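Local coordinates for clostripain-related protein (Bacteroides thetaiotaomicron, PDB 6N9J) that is a secreted C11 (clostripain-family) cysteine protease that probably cleaves peptide bonds and is seen here with an irreversible peptide inhibitor bound, at residues 19-24 and 110-115; 88-93 and 144-149; 281-286 and 325-330; 318-323 and 339-344. All blocks are in the same frame, centred on the assembly; numbering follows the deposited sequence.

Contact 1: 19-24 and 110-115; sequences GDNSLS and WSHGDG
His112 is gripped at its edge and on one face by the turn that follows strand 9-18. Its NE2 donates to Ser22 OG at 2.8 Å, with the hydroxyl oxygen lying almost in the ring plane and an N-H...O angle of 145°. Over one face comes Leu23: CD1 sits 3.8 Å from the ring centroid, nearly on the normal, a CH-pi contact. The Asn21 amide passes CD2 at the edge, its plane turned 69° from the imidazole. Asn21 CG lies between the backbone N and carbonyl carbon (chi1 56°), and this brings OD1 back to accept from Leu23 N at 2.8 Å, a capping bond across the type I turn that leads into helix 24-37. The same amide's ND2 donates to Ala18 O and Gln129 O, so both ends are held. On the other flank Leu23 CB packs 3.8 Å from Trp110 CH2. Leu23 O meets the indole edge, and Trp110 NE1 bonds to Asp30. With an alanine here instead of His112, Ser22 OG would probably lose its donor and the Leu23 methyl the face it rests on. His112-Gly113 fits the His-Gly pair of clan CD peptidases, and the bound peptide packs on His112 and hydrogen-bonds to Gly113; bond and methyl thus seem to fix the tilt of what is probably the catalytic imidazole.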
loop_
_atom_site.group_PDB
_atom_site.type_symbol
_atom_site.label_atom_id
_atom_site.label_comp_id
_atom_site.label_asym_id
_atom_site.label_seq_id
_atom_site.Cartn_x
_atom_site.Cartn_y
_atom_site.Cartn_z
ATOM N N GLY A 19 12.780 -5.836 -3.599
ATOM C CA GLY A 19 12.744 -7.156 -3.002
ATOM C C GLY A 19 14.087 -7.692 -2.542
ATOM O O GLY A 19 14.238 -8.901 -2.390
ATOM N N ASP A 20 15.068 -6.818 -2.324
ATOM C CA ASP A 20 16.319 -7.284 -1.739
ATOM C C ASP A 20 16.192 -7.272 -0.224
ATOM O O ASP A 20 16.630 -6.338 0.452
ATOM C CB ASP A 20 17.522 -6.449 -2.175
ATOM C CG ASP A 20 18.837 -7.098 -1.772
ATOM O OD1 ASP A 20 18.790 -8.278 -1.359
ATOM O OD2 ASP A 20 19.908 -6.456 -1.873
ATOM N N ASN A 21 15.612 -8.353 0.282
ATOM C CA ASN A 21 15.169 -8.466 1.656
ATOM C C ASN A 21 14.485 -9.814 1.786
ATOM O O ASN A 21 14.483 -10.596 0.830
ATOM C CB ASN A 21 14.214 -7.323 2.024
ATOM C CG ASN A 21 13.011 -7.238 1.088
ATOM O OD1 ASN A 21 12.348 -8.244 0.808
ATOM N ND2 ASN A 21 12.718 -6.029 0.607
ATOM N N SER A 22 13.856 -10.063 2.931
ATOM C CA SER A 22 13.300 -11.380 3.221
ATOM C C SER A 22 12.214 -11.837 2.235
ATOM O O SER A 22 11.902 -13.032 2.161
ATOM C CB SER A 22 12.737 -11.402 4.644
ATOM O OG SER A 22 11.813 -10.347 4.851
ATOM N N LEU A 23 11.646 -10.891 1.483
ATOM C CA LEU A 23 10.539 -11.190 0.591
ATOM C C LEU A 23 11.004 -11.659 -0.782
ATOM O O LEU A 23 10.179 -11.921 -1.660
ATOM C CB LEU A 23 9.637 -9.962 0.433
ATOM C CG LEU A 23 8.933 -9.543 1.727
ATOM C CD1 LEU A 23 8.101 -8.307 1.501
ATOM C CD2 LEU A 23 8.076 -10.685 2.256
ATOM N N SER A 24 12.319 -11.777 -0.962
ATOM C CA SER A 24 12.882 -12.059 -2.286
ATOM C C SER A 24 12.277 -13.303 -2.923
ATOM O O SER A 24 12.177 -13.391 -4.149
ATOM C CB SER A 24 14.391 -12.217 -2.207
ATOM O OG SER A 24 14.718 -13.290 -1.349
ATOM N N TRP A 110 5.830 -2.582 -4.222
ATOM C CA TRP A 110 5.943 -3.949 -3.718
ATOM C C TRP A 110 7.151 -4.086 -2.794
ATOM O O TRP A 110 8.294 -4.039 -3.255
ATOM C CB TRP A 110 6.064 -4.890 -4.919
ATOM C CG TRP A 110 5.992 -6.394 -4.736
ATOM C CD1 TRP A 110 5.026 -7.226 -5.237
ATOM C CD2 TRP A 110 6.963 -7.250 -4.111
ATOM N NE1 TRP A 110 5.311 -8.532 -4.932
ATOM C CE2 TRP A 110 6.494 -8.578 -4.245
ATOM C CE3 TRP A 110 8.169 -7.023 -3.428
ATOM C CZ2 TRP A 110 7.191 -9.669 -3.734
ATOM C CZ3 TRP A 110 8.855 -8.114 -2.910
ATOM C CH2 TRP A 110 8.363 -9.417 -3.064
ATOM N N SER A 111 6.906 -4.261 -1.497
ATOM C CA SER A 111 7.980 -4.426 -0.517
ATOM C C SER A 111 7.430 -4.611 0.885
ATOM O O SER A 111 6.234 -4.853 1.080
ATOM C CB SER A 111 8.919 -3.215 -0.512
ATOM O OG SER A 111 10.165 -3.540 0.064
ATOM N N HIS A 112 8.333 -4.496 1.858
ATOM C CA HIS A 112 7.965 -4.288 3.250
ATOM C C HIS A 112 7.368 -2.889 3.428
ATOM O O HIS A 112 7.643 -1.980 2.642
ATOM C CB HIS A 112 9.186 -4.458 4.166
ATOM C CG HIS A 112 9.594 -5.883 4.372
ATOM N ND1 HIS A 112 8.868 -6.759 5.151
ATOM C CD2 HIS A 112 10.651 -6.587 3.900
ATOM C CE1 HIS A 112 9.462 -7.938 5.152
ATOM N NE2 HIS A 112 10.548 -7.861 4.402
ATOM N N GLY A 113 6.565 -2.722 4.475
ATOM C CA GLY A 113 5.962 -1.442 4.796
ATOM C C GLY A 113 5.675 -1.356 6.282
ATOM O O GLY A 113 5.508 -2.382 6.950
ATOM N N ASP A 114 5.637 -0.135 6.807
ATOM C CA ASP A 114 5.289 0.091 8.214
ATOM C C ASP A 114 4.701 1.502 8.352
ATOM O O ASP A 114 5.123 2.298 9.197
ATOM C CB ASP A 114 6.511 -0.107 9.125
ATOM C CG ASP A 114 6.130 -0.508 10.556
ATOM O OD1 ASP A 114 5.020 -0.155 11.010
ATOM O OD2 ASP A 114 6.940 -1.179 11.234
ATOM N N GLY A 115 3.728 1.810 7.499
ATOM C CA GLY A 115 3.014 3.074 7.594
ATOM C C GLY A 115 3.896 4.312 7.588
ATOM O O GLY A 115 4.785 4.467 6.746
#

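Contact 2: 88-93 and 144-149; sequences VMKNVF and NEALSV
Lys90 lays its aliphatic chain over Ala146 and Val149, with CG 3.7 Å from Ala146 CA and CE 3.8 Å from Val149 CG1. The chain leaves with CG beside the backbone N (chi1 -79°) and runs extended from there, crossing the valine at about a right angle and carrying the ammonium group as far as Glu145. There NZ forms a salt bridge with OE2 at 2.7 Å, using the anti lone pair of the carboxylate; Glu145 is bent at chi2 and meets the lysine from an exposed position. Beneath this salt bridge the contact turns apolar. Met89 brings SD to 3.6 Å from Ala146 CB, the small methyl letting the two backbones come close, with Lys90 and Ala146 CA atoms 5.2 Å apart. Phe93 presents its edge: CD2 lies 3.6 Å from Ala146 O, which is near the ring plane, and CE2 is 4.0 Å from Leu147 CD2. Val149 CG2 closes the other end near Phe93 CB. Ser148 OG bonds back to Glu145 O, which also accepts from Ser148 N, pinning this last turn. The two helices, 86-99 and 140-146, pack side by side against the main sheet. Met89 and Phe93 reach Tyr16 and Leu14 of strand 9-18, both meet Phe109 of strand 105-110 together with Leu147, and Met138 of strand 136-138 touches Met89 and Ala146.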
loop_
_atom_site.group_PDB
_atom_site.type_symbol
_atom_site.label_atom_id
_atom_site.label_comp_id
_atom_site.label_asym_id
_atom_site.label_seq_id
_atom_site.Cartn_x
_atom_site.Cartn_y
_atom_site.Cartn_z
ATOM N N VAL A 88 17.824 6.765 -6.655
ATOM C CA VAL A 88 17.664 5.517 -7.392
ATOM C C VAL A 88 16.244 5.395 -7.947
ATOM O O VAL A 88 16.060 5.143 -9.147
ATOM C CB VAL A 88 17.968 4.290 -6.515
ATOM C CG1 VAL A 88 17.425 3.011 -7.155
ATOM C CG2 VAL A 88 19.462 4.180 -6.260
ATOM N N MET A 89 15.257 5.578 -7.064
ATOM C CA MET A 89 13.839 5.487 -7.405
ATOM C C MET A 89 13.441 6.550 -8.407
ATOM O O MET A 89 12.653 6.292 -9.303
ATOM C CB MET A 89 12.959 5.623 -6.147
ATOM C CG MET A 89 11.456 5.650 -6.443
ATOM S SD MET A 89 10.347 5.712 -4.999
ATOM C CE MET A 89 10.643 4.096 -4.305
ATOM N N LYS A 90 13.975 7.751 -8.224
ATOM C CA LYS A 90 13.774 8.838 -9.166
ATOM C C LYS A 90 14.276 8.460 -10.560
ATOM O O LYS A 90 13.581 8.676 -11.555
ATOM C CB LYS A 90 14.477 10.105 -8.676
ATOM C CG LYS A 90 13.724 10.860 -7.584
ATOM C CD LYS A 90 14.492 12.098 -7.170
ATOM C CE LYS A 90 13.611 13.065 -6.413
ATOM N NZ LYS A 90 14.326 14.361 -6.228
ATOM N N ASN A 91 15.470 7.883 -10.629
ATOM C CA ASN A 91 16.030 7.470 -11.917
ATOM C C ASN A 91 15.161 6.403 -12.585
ATOM O O ASN A 91 14.896 6.466 -13.796
ATOM C CB ASN A 91 17.464 6.962 -11.743
ATOM C CG ASN A 91 18.101 6.519 -13.064
ATOM O OD1 ASN A 91 18.178 5.324 -13.358
ATOM N ND2 ASN A 91 18.565 7.482 -13.859
ATOM N N VAL A 92 14.704 5.432 -11.795
ATOM C CA VAL A 92 13.806 4.410 -12.317
ATOM C C VAL A 92 12.546 5.048 -12.884
ATOM O O VAL A 92 12.137 4.725 -13.998
ATOM C CB VAL A 92 13.409 3.387 -11.239
ATOM C CG1 VAL A 92 12.346 2.433 -11.776
ATOM C CG2 VAL A 92 14.630 2.630 -10.753
ATOM N N PHE A 93 11.935 5.946 -12.108
ATOM C CA PHE A 93 10.724 6.661 -12.523
ATOM C C PHE A 93 10.920 7.432 -13.819
ATOM O O PHE A 93 10.129 7.322 -14.740
ATOM C CB PHE A 93 10.280 7.663 -11.453
ATOM C CG PHE A 93 9.624 7.041 -10.245
ATOM C CD1 PHE A 93 9.205 5.725 -10.257
ATOM C CD2 PHE A 93 9.408 7.798 -9.099
ATOM C CE1 PHE A 93 8.598 5.164 -9.145
ATOM C CE2 PHE A 93 8.806 7.238 -7.977
ATOM C CZ PHE A 93 8.396 5.918 -8.010
ATOM N N ASN A 144 7.614 10.765 -0.981
ATOM C CA ASN A 144 6.876 11.879 -1.575
ATOM C C ASN A 144 7.770 12.739 -2.456
ATOM O O ASN A 144 7.312 13.355 -3.413
ATOM C CB ASN A 144 6.234 12.745 -0.482
ATOM C CG ASN A 144 5.142 13.643 -1.019
ATOM O OD1 ASN A 144 4.445 13.288 -1.968
ATOM N ND2 ASN A 144 4.987 14.814 -0.414
ATOM N N GLU A 145 9.052 12.782 -2.125
ATOM C CA GLU A 145 10.016 13.520 -2.929
ATOM C C GLU A 145 10.334 12.769 -4.221
ATOM O O GLU A 145 10.466 13.379 -5.286
ATOM C CB GLU A 145 11.301 13.783 -2.132
ATOM C CG GLU A 145 12.466 14.343 -2.959
ATOM C CD GLU A 145 12.117 15.641 -3.683
ATOM O OE1 GLU A 145 11.255 16.393 -3.175
ATOM O OE2 GLU A 145 12.698 15.911 -4.764
ATOM N N ALA A 146 10.457 11.448 -4.139
ATOM C CA ALA A 146 10.740 10.667 -5.344
ATOM C C ALA A 146 9.550 10.776 -6.286
ATOM O O ALA A 146 9.709 11.048 -7.467
ATOM C CB ALA A 146 11.038 9.219 -5.006
ATOM N N LEU A 147 8.352 10.616 -5.735
ATOM C CA LEU A 147 7.123 10.739 -6.503
ATOM C C LEU A 147 6.976 12.102 -7.205
ATOM O O LEU A 147 6.159 12.247 -8.114
ATOM C CB LEU A 147 5.921 10.489 -5.594
ATOM C CG LEU A 147 5.649 9.034 -5.229
ATOM C CD1 LEU A 147 4.569 8.986 -4.157
ATOM C CD2 LEU A 147 5.206 8.251 -6.435
ATOM N N SER A 148 7.778 13.086 -6.797
ATOM C CA SER A 148 7.646 14.442 -7.324
ATOM C C SER A 148 8.131 14.560 -8.771
ATOM O O SER A 148 7.733 15.480 -9.475
ATOM C CB SER A 148 8.408 15.444 -6.447
ATOM O OG SER A 148 9.794 15.468 -6.763
ATOM N N VAL A 149 9.003 13.650 -9.199
ATOM C CA VAL A 149 9.512 13.645 -10.569
ATOM C C VAL A 149 8.670 12.728 -11.445
ATOM O O VAL A 149 8.889 12.632 -12.647
ATOM C CB VAL A 149 10.985 13.174 -10.654
ATOM C CG1 VAL A 149 11.869 13.959 -9.690
ATOM C CG2 VAL A 149 11.082 11.682 -10.389
#

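Contact 3: 281-286 and 325-330; sequences PLRENN and YCTYSS
Cys326 makes the first touch, its CB 3.9 Å from Leu282 CD1, while the same methyl also nears Cys326 O and the sulfur faces the ring of Pro281. Thr327 comes next and is the polar centre. Arg283 lies alongside it, pointing the same way, and takes hold side-on: NH1 donates to Thr327 OG1 at 2.9 Å, and NE to Thr327 O at 3.3 Å from well above the carbonyl plane. OG1, set between the backbone N and carbonyl carbon (chi1 65°), also bonds to Glu185, and this acidic partner would be expected to favour the arginine's charge nearby. Thr327 also packs on a polar side chain of the bound peptide. Water 1 joins Thr327 O to Leu282 N. At Tyr328 the phenol ring turns one face to Leu282, whose CB stands 3.9 Å from the centroid in a CH-pi contact, with CD1 over the middle of the ring and CD2 toward its CZ end. A serine in place of Tyr328 would probably leave a gap beside Leu282 and let its side chain turn more freely. Ser329 sets its CA over a face of the Arg283 guanidinium, and its N is tied through water 2 to Leu282 O, 2.6 Å from that water. The arrangement fastens the 281-286 loop to the end of strand 315-327, where Pro281, Cys326 and Tyr328 meet neighbouring strand 333-337.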
loop_
_atom_site.group_PDB
_atom_site.type_symbol
_atom_site.label_atom_id
_atom_site.label_comp_id
_atom_site.label_asym_id
_atom_site.label_seq_id
_atom_site.Cartn_x
_atom_site.Cartn_y
_atom_site.Cartn_z
ATOM N N PRO A 281 -2.083 -6.052 16.858
ATOM C CA PRO A 281 -2.343 -6.332 18.274
ATOM C C PRO A 281 -1.302 -7.245 18.921
ATOM O O PRO A 281 -1.243 -7.345 20.142
ATOM C CB PRO A 281 -3.711 -7.016 18.243
ATOM C CG PRO A 281 -3.750 -7.695 16.915
ATOM C CD PRO A 281 -2.945 -6.857 15.971
ATOM N N LEU A 282 -0.487 -7.905 18.108
ATOM C CA LEU A 282 0.466 -8.864 18.644
ATOM C C LEU A 282 1.849 -8.237 18.710
ATOM O O LEU A 282 2.801 -8.865 19.172
ATOM C CB LEU A 282 0.486 -10.132 17.792
ATOM C CG LEU A 282 -0.881 -10.708 17.404
ATOM C CD1 LEU A 282 -0.698 -11.954 16.560
ATOM C CD2 LEU A 282 -1.726 -11.001 18.643
ATOM N N ARG A 283 1.950 -6.993 18.245
ATOM C CA ARG A 283 3.211 -6.258 18.260
ATOM C C ARG A 283 3.097 -4.940 19.049
ATOM O O ARG A 283 2.641 -4.939 20.186
ATOM C CB ARG A 283 3.686 -5.998 16.827
ATOM C CG ARG A 283 4.073 -7.272 16.076
ATOM C CD ARG A 283 4.379 -7.002 14.603
ATOM N NE ARG A 283 4.861 -8.204 13.920
ATOM C CZ ARG A 283 6.097 -8.360 13.451
ATOM N NH1 ARG A 283 6.443 -9.496 12.859
ATOM N NH2 ARG A 283 6.987 -7.381 13.568
ATOM N N GLU A 284 3.496 -3.823 18.445
ATOM C CA GLU A 284 3.625 -2.572 19.192
ATOM C C GLU A 284 2.304 -1.811 19.408
ATOM O O GLU A 284 2.288 -0.821 20.133
ATOM C CB GLU A 284 4.634 -1.660 18.490
ATOM N N ASN A 285 1.214 -2.271 18.790
ATOM C CA ASN A 285 -0.092 -1.605 18.906
ATOM C C ASN A 285 0.000 -0.160 18.415
ATOM O O ASN A 285 -0.538 0.766 19.023
ATOM C CB ASN A 285 -0.618 -1.665 20.348
ATOM C CG ASN A 285 -1.179 -3.034 20.711
ATOM O OD1 ASN A 285 -0.494 -4.055 20.603
ATOM N ND2 ASN A 285 -2.434 -3.061 21.131
ATOM N N ASN A 286 0.708 0.013 17.306
ATOM C CA ASN A 286 0.875 1.308 16.664
ATOM C C ASN A 286 -0.333 1.710 15.826
ATOM O O ASN A 286 -0.516 2.899 15.542
ATOM C CB ASN A 286 2.118 1.295 15.768
ATOM C CG ASN A 286 3.410 1.374 16.559
ATOM O OD1 ASN A 286 3.442 1.943 17.636
ATOM N ND2 ASN A 286 4.486 0.818 16.011
ATOM N N TYR A 325 -4.613 -13.081 9.348
ATOM C CA TYR A 325 -3.424 -13.614 10.002
ATOM C C TYR A 325 -2.492 -12.472 10.403
ATOM O O TYR A 325 -2.227 -11.577 9.608
ATOM C CB TYR A 325 -2.706 -14.600 9.087
ATOM C CG TYR A 325 -1.525 -15.334 9.722
ATOM C CD1 TYR A 325 -1.715 -16.510 10.427
ATOM C CD2 TYR A 325 -0.221 -14.854 9.580
ATOM C CE1 TYR A 325 -0.640 -17.186 10.988
ATOM C CE2 TYR A 325 0.855 -15.519 10.125
ATOM C CZ TYR A 325 0.643 -16.686 10.828
ATOM O OH TYR A 325 1.712 -17.355 11.381
ATOM N N CYS A 326 -2.015 -12.497 11.648
ATOM C CA CYS A 326 -1.116 -11.455 12.143
ATOM C C CYS A 326 0.037 -12.119 12.834
ATOM O O CYS A 326 -0.081 -13.265 13.275
ATOM C CB CYS A 326 -1.829 -10.493 13.113
ATOM S SG CYS A 326 -3.055 -9.383 12.338
ATOM N N THR A 327 1.149 -11.404 12.954
ATOM C CA THR A 327 2.342 -12.014 13.502
ATOM C C THR A 327 2.791 -11.330 14.778
ATOM O O THR A 327 2.505 -10.161 15.017
ATOM C CB THR A 327 3.517 -12.007 12.477
ATOM O OG1 THR A 327 3.919 -10.661 12.185
ATOM C CG2 THR A 327 3.111 -12.712 11.189
ATOM N N TYR A 328 3.486 -12.087 15.609
ATOM C CA TYR A 328 4.191 -11.512 16.737
ATOM C C TYR A 328 5.556 -11.074 16.255
ATOM O O TYR A 328 5.950 -11.394 15.130
ATOM C CB TYR A 328 4.335 -12.516 17.862
ATOM C CG TYR A 328 3.054 -13.045 18.444
ATOM C CD1 TYR A 328 2.406 -14.132 17.874
ATOM C CD2 TYR A 328 2.530 -12.500 19.616
ATOM C CE1 TYR A 328 1.247 -14.639 18.435
ATOM C CE2 TYR A 328 1.383 -12.993 20.177
ATOM C CZ TYR A 328 0.741 -14.062 19.586
ATOM O OH TYR A 328 -0.405 -14.552 20.158
ATOM N N SER A 329 6.286 -10.363 17.109
ATOM C CA SER A 329 7.637 -9.930 16.779
ATOM C C SER A 329 8.551 -11.130 16.567
ATOM O O SER A 329 9.523 -11.042 15.830
ATOM C CB SER A 329 8.192 -9.030 17.881
ATOM O OG SER A 329 7.316 -7.940 18.111
ATOM N N SER A 330 8.226 -12.250 17.216
ATOM C CA SER A 330 8.970 -13.497 17.044
ATOM C C SER A 330 8.971 -14.020 15.603
ATOM O O SER A 330 9.856 -14.788 15.216
ATOM C CB SER A 330 8.392 -14.581 17.941
ATOM O OG SER A 330 7.129 -14.984 17.441
HETATM O O HOH W 1 0.460 -7.849 15.196
HETATM O O HOH W 2 5.242 -9.563 19.681
HETATM O O HOH W 3 7.607 -5.928 16.207
#

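Contact 4: 318-323 and 339-344; sequences KNTTDN and DGFEGV
Phe341 stands against Thr320 in a contact built on shape more than on polar bonds. The phenylalanine has CG anti to the backbone N (chi1 168°), which swings the ring out to the strand, and Thr320 meets one of its faces: CB is 4.0 Å from the centroid in a CH-pi contact, and CG2 comes to 3.4 Å from CD2. The opposite face is filled by the backbone N of Gly343, so the ring is sandwiched. Thr320 can offer its carbons because its OG1 is anti to the backbone N (chi1 -176°) and donates to Thr321 O at 2.8 Å, on a lone pair in the carbonyl plane. Two residues back along the strand, Lys318 CB touches the same ring, 3.8 Å from Phe341 CE2. Lys318 CG sits between backbone N and carbonyl carbon, and the chain runs past Glu342 O before bending at chi4; NZ ends 3.7 Å from Glu342 OE2, a long salt bridge at the surface. Gly343, at phi 101°, passes so near Lys318 that a CB on it would crowd the lysine's. The two segments run roughly antiparallel, the loop after strand 333-337 folding back over strand 315-327. Strand 239-244, paired with 315-327, brings Ser239 to Thr320 and Phe341, and its Ser241 bonds to Gly343 O; Pro183 and Tyr279 also pack on the phenylalanine, while helix 206-221 touches Asn319 through Tyr215.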
loop_
_atom_site.group_PDB
_atom_site.type_symbol
_atom_site.label_atom_id
_atom_site.label_comp_id
_atom_site.label_asym_id
_atom_site.label_seq_id
_atom_site.Cartn_x
_atom_site.Cartn_y
_atom_site.Cartn_z
ATOM N N LYS A 318 -14.270 -1.017 0.845
ATOM C CA LYS A 318 -13.518 -1.821 1.824
ATOM C C LYS A 318 -14.085 -3.230 1.940
ATOM O O LYS A 318 -15.275 -3.463 1.707
ATOM C CB LYS A 318 -13.500 -1.160 3.201
ATOM C CG LYS A 318 -14.844 -1.212 3.912
ATOM C CD LYS A 318 -14.803 -0.440 5.209
ATOM C CE LYS A 318 -16.207 -0.185 5.712
ATOM N NZ LYS A 318 -16.922 -1.468 5.895
ATOM N N ASN A 319 -13.219 -4.177 2.283
ATOM C CA ASN A 319 -13.672 -5.531 2.547
ATOM C C ASN A 319 -12.625 -6.295 3.330
ATOM O O ASN A 319 -11.431 -6.065 3.176
ATOM C CB ASN A 319 -13.999 -6.268 1.248
ATOM C CG ASN A 319 -15.313 -7.013 1.321
ATOM O OD1 ASN A 319 -15.774 -7.369 2.404
ATOM N ND2 ASN A 319 -15.928 -7.256 0.167
ATOM N N THR A 320 -13.082 -7.201 4.184
ATOM C CA THR A 320 -12.182 -8.029 4.968
ATOM C C THR A 320 -12.822 -9.384 5.218
ATOM O O THR A 320 -14.033 -9.508 5.299
ATOM C CB THR A 320 -11.823 -7.374 6.318
ATOM O OG1 THR A 320 -10.868 -8.188 7.020
ATOM C CG2 THR A 320 -13.075 -7.193 7.188
ATOM N N THR A 321 -11.995 -10.411 5.313
ATOM C CA THR A 321 -12.449 -11.674 5.864
ATOM C C THR A 321 -12.642 -11.468 7.376
ATOM O O THR A 321 -12.115 -10.508 7.935
ATOM C CB THR A 321 -11.444 -12.790 5.558
ATOM O OG1 THR A 321 -10.121 -12.333 5.873
ATOM C CG2 THR A 321 -11.494 -13.122 4.077
ATOM N N ASP A 322 -13.403 -12.334 8.035
ATOM C CA ASP A 322 -13.732 -12.110 9.452
ATOM C C ASP A 322 -12.484 -12.079 10.341
ATOM O O ASP A 322 -12.428 -11.343 11.324
ATOM C CB ASP A 322 -14.711 -13.176 9.950
ATOM C CG ASP A 322 -16.077 -13.068 9.281
ATOM O OD1 ASP A 322 -16.537 -11.928 9.040
ATOM O OD2 ASP A 322 -16.687 -14.123 8.990
ATOM N N ASN A 323 -11.488 -12.873 9.976
ATOM C CA ASN A 323 -10.193 -12.849 10.636
ATOM C C ASN A 323 -9.121 -12.537 9.608
ATOM O O ASN A 323 -9.340 -12.720 8.402
ATOM C CB ASN A 323 -9.888 -14.193 11.320
ATOM C CG ASN A 323 -10.859 -14.531 12.436
ATOM O OD1 ASN A 323 -11.421 -13.647 13.082
ATOM N ND2 ASN A 323 -11.047 -15.824 12.680
ATOM N N ASP A 339 -13.162 -7.722 13.494
ATOM C CA ASP A 339 -14.409 -7.094 13.929
ATOM C C ASP A 339 -14.192 -5.614 14.260
ATOM O O ASP A 339 -13.371 -5.280 15.112
ATOM C CB ASP A 339 -14.967 -7.833 15.142
ATOM C CG ASP A 339 -16.306 -7.299 15.581
ATOM O OD1 ASP A 339 -17.330 -7.738 15.012
ATOM O OD2 ASP A 339 -16.335 -6.448 16.497
ATOM N N GLY A 340 -14.901 -4.734 13.557
ATOM C CA GLY A 340 -14.745 -3.300 13.738
ATOM C C GLY A 340 -14.044 -2.604 12.581
ATOM O O GLY A 340 -13.873 -1.388 12.583
ATOM N N PHE A 341 -13.642 -3.381 11.581
ATOM C CA PHE A 341 -12.838 -2.890 10.464
ATOM C C PHE A 341 -13.543 -1.828 9.629
ATOM O O PHE A 341 -14.620 -2.065 9.080
ATOM C CB PHE A 341 -12.447 -4.087 9.591
ATOM C CG PHE A 341 -11.852 -3.733 8.260
ATOM C CD1 PHE A 341 -10.509 -3.413 8.143
ATOM C CD2 PHE A 341 -12.627 -3.783 7.107
ATOM C CE1 PHE A 341 -9.957 -3.119 6.911
ATOM C CE2 PHE A 341 -12.078 -3.493 5.869
ATOM C CZ PHE A 341 -10.745 -3.157 5.771
ATOM N N GLU A 342 -12.935 -0.655 9.514
ATOM C CA GLU A 342 -13.522 0.355 8.657
ATOM C C GLU A 342 -12.562 0.771 7.554
ATOM O O GLU A 342 -12.869 1.661 6.755
ATOM C CB GLU A 342 -13.970 1.562 9.478
ATOM C CG GLU A 342 -15.117 1.257 10.464
ATOM C CD GLU A 342 -16.423 0.838 9.779
ATOM O OE1 GLU A 342 -17.302 0.295 10.483
ATOM O OE2 GLU A 342 -16.588 1.054 8.548
ATOM N N GLY A 343 -11.409 0.110 7.498
ATOM C CA GLY A 343 -10.559 0.196 6.328
ATOM C C GLY A 343 -9.357 1.115 6.401
ATOM O O GLY A 343 -8.551 1.129 5.473
ATOM N N VAL A 344 -9.234 1.893 7.475
ATOM C CA VAL A 344 -8.134 2.854 7.589
ATOM C C VAL A 344 -7.551 2.875 9.006
ATOM O O VAL A 344 -8.289 2.787 9.988
ATOM C CB VAL A 344 -8.589 4.286 7.196
ATOM C CG1 VAL A 344 -7.408 5.259 7.227
ATOM C CG2 VAL A 344 -9.205 4.281 5.817
#

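From the N terminus, strand 9-18 runs into the 19-24 turn, and contact 1 joins it to the loop after strand 105-110, spanning 85 residues; the two strands leading into its segments pair in parallel in the main sheet. Contact 2 opens within that span on helix 86-99 and ends beyond it on helix 140-146, so the two cross; their centres lie 18 Å apart. Contacts 3 and 4 follow in series, on the far side of the chain's centre from contact 2. They cross each other and share strand 315-327: contact 3 brings the 281-286 loop to its end, contact 4 folds the 339-344 loop back over it. Contacts 1 and 3 both border the bound peptide.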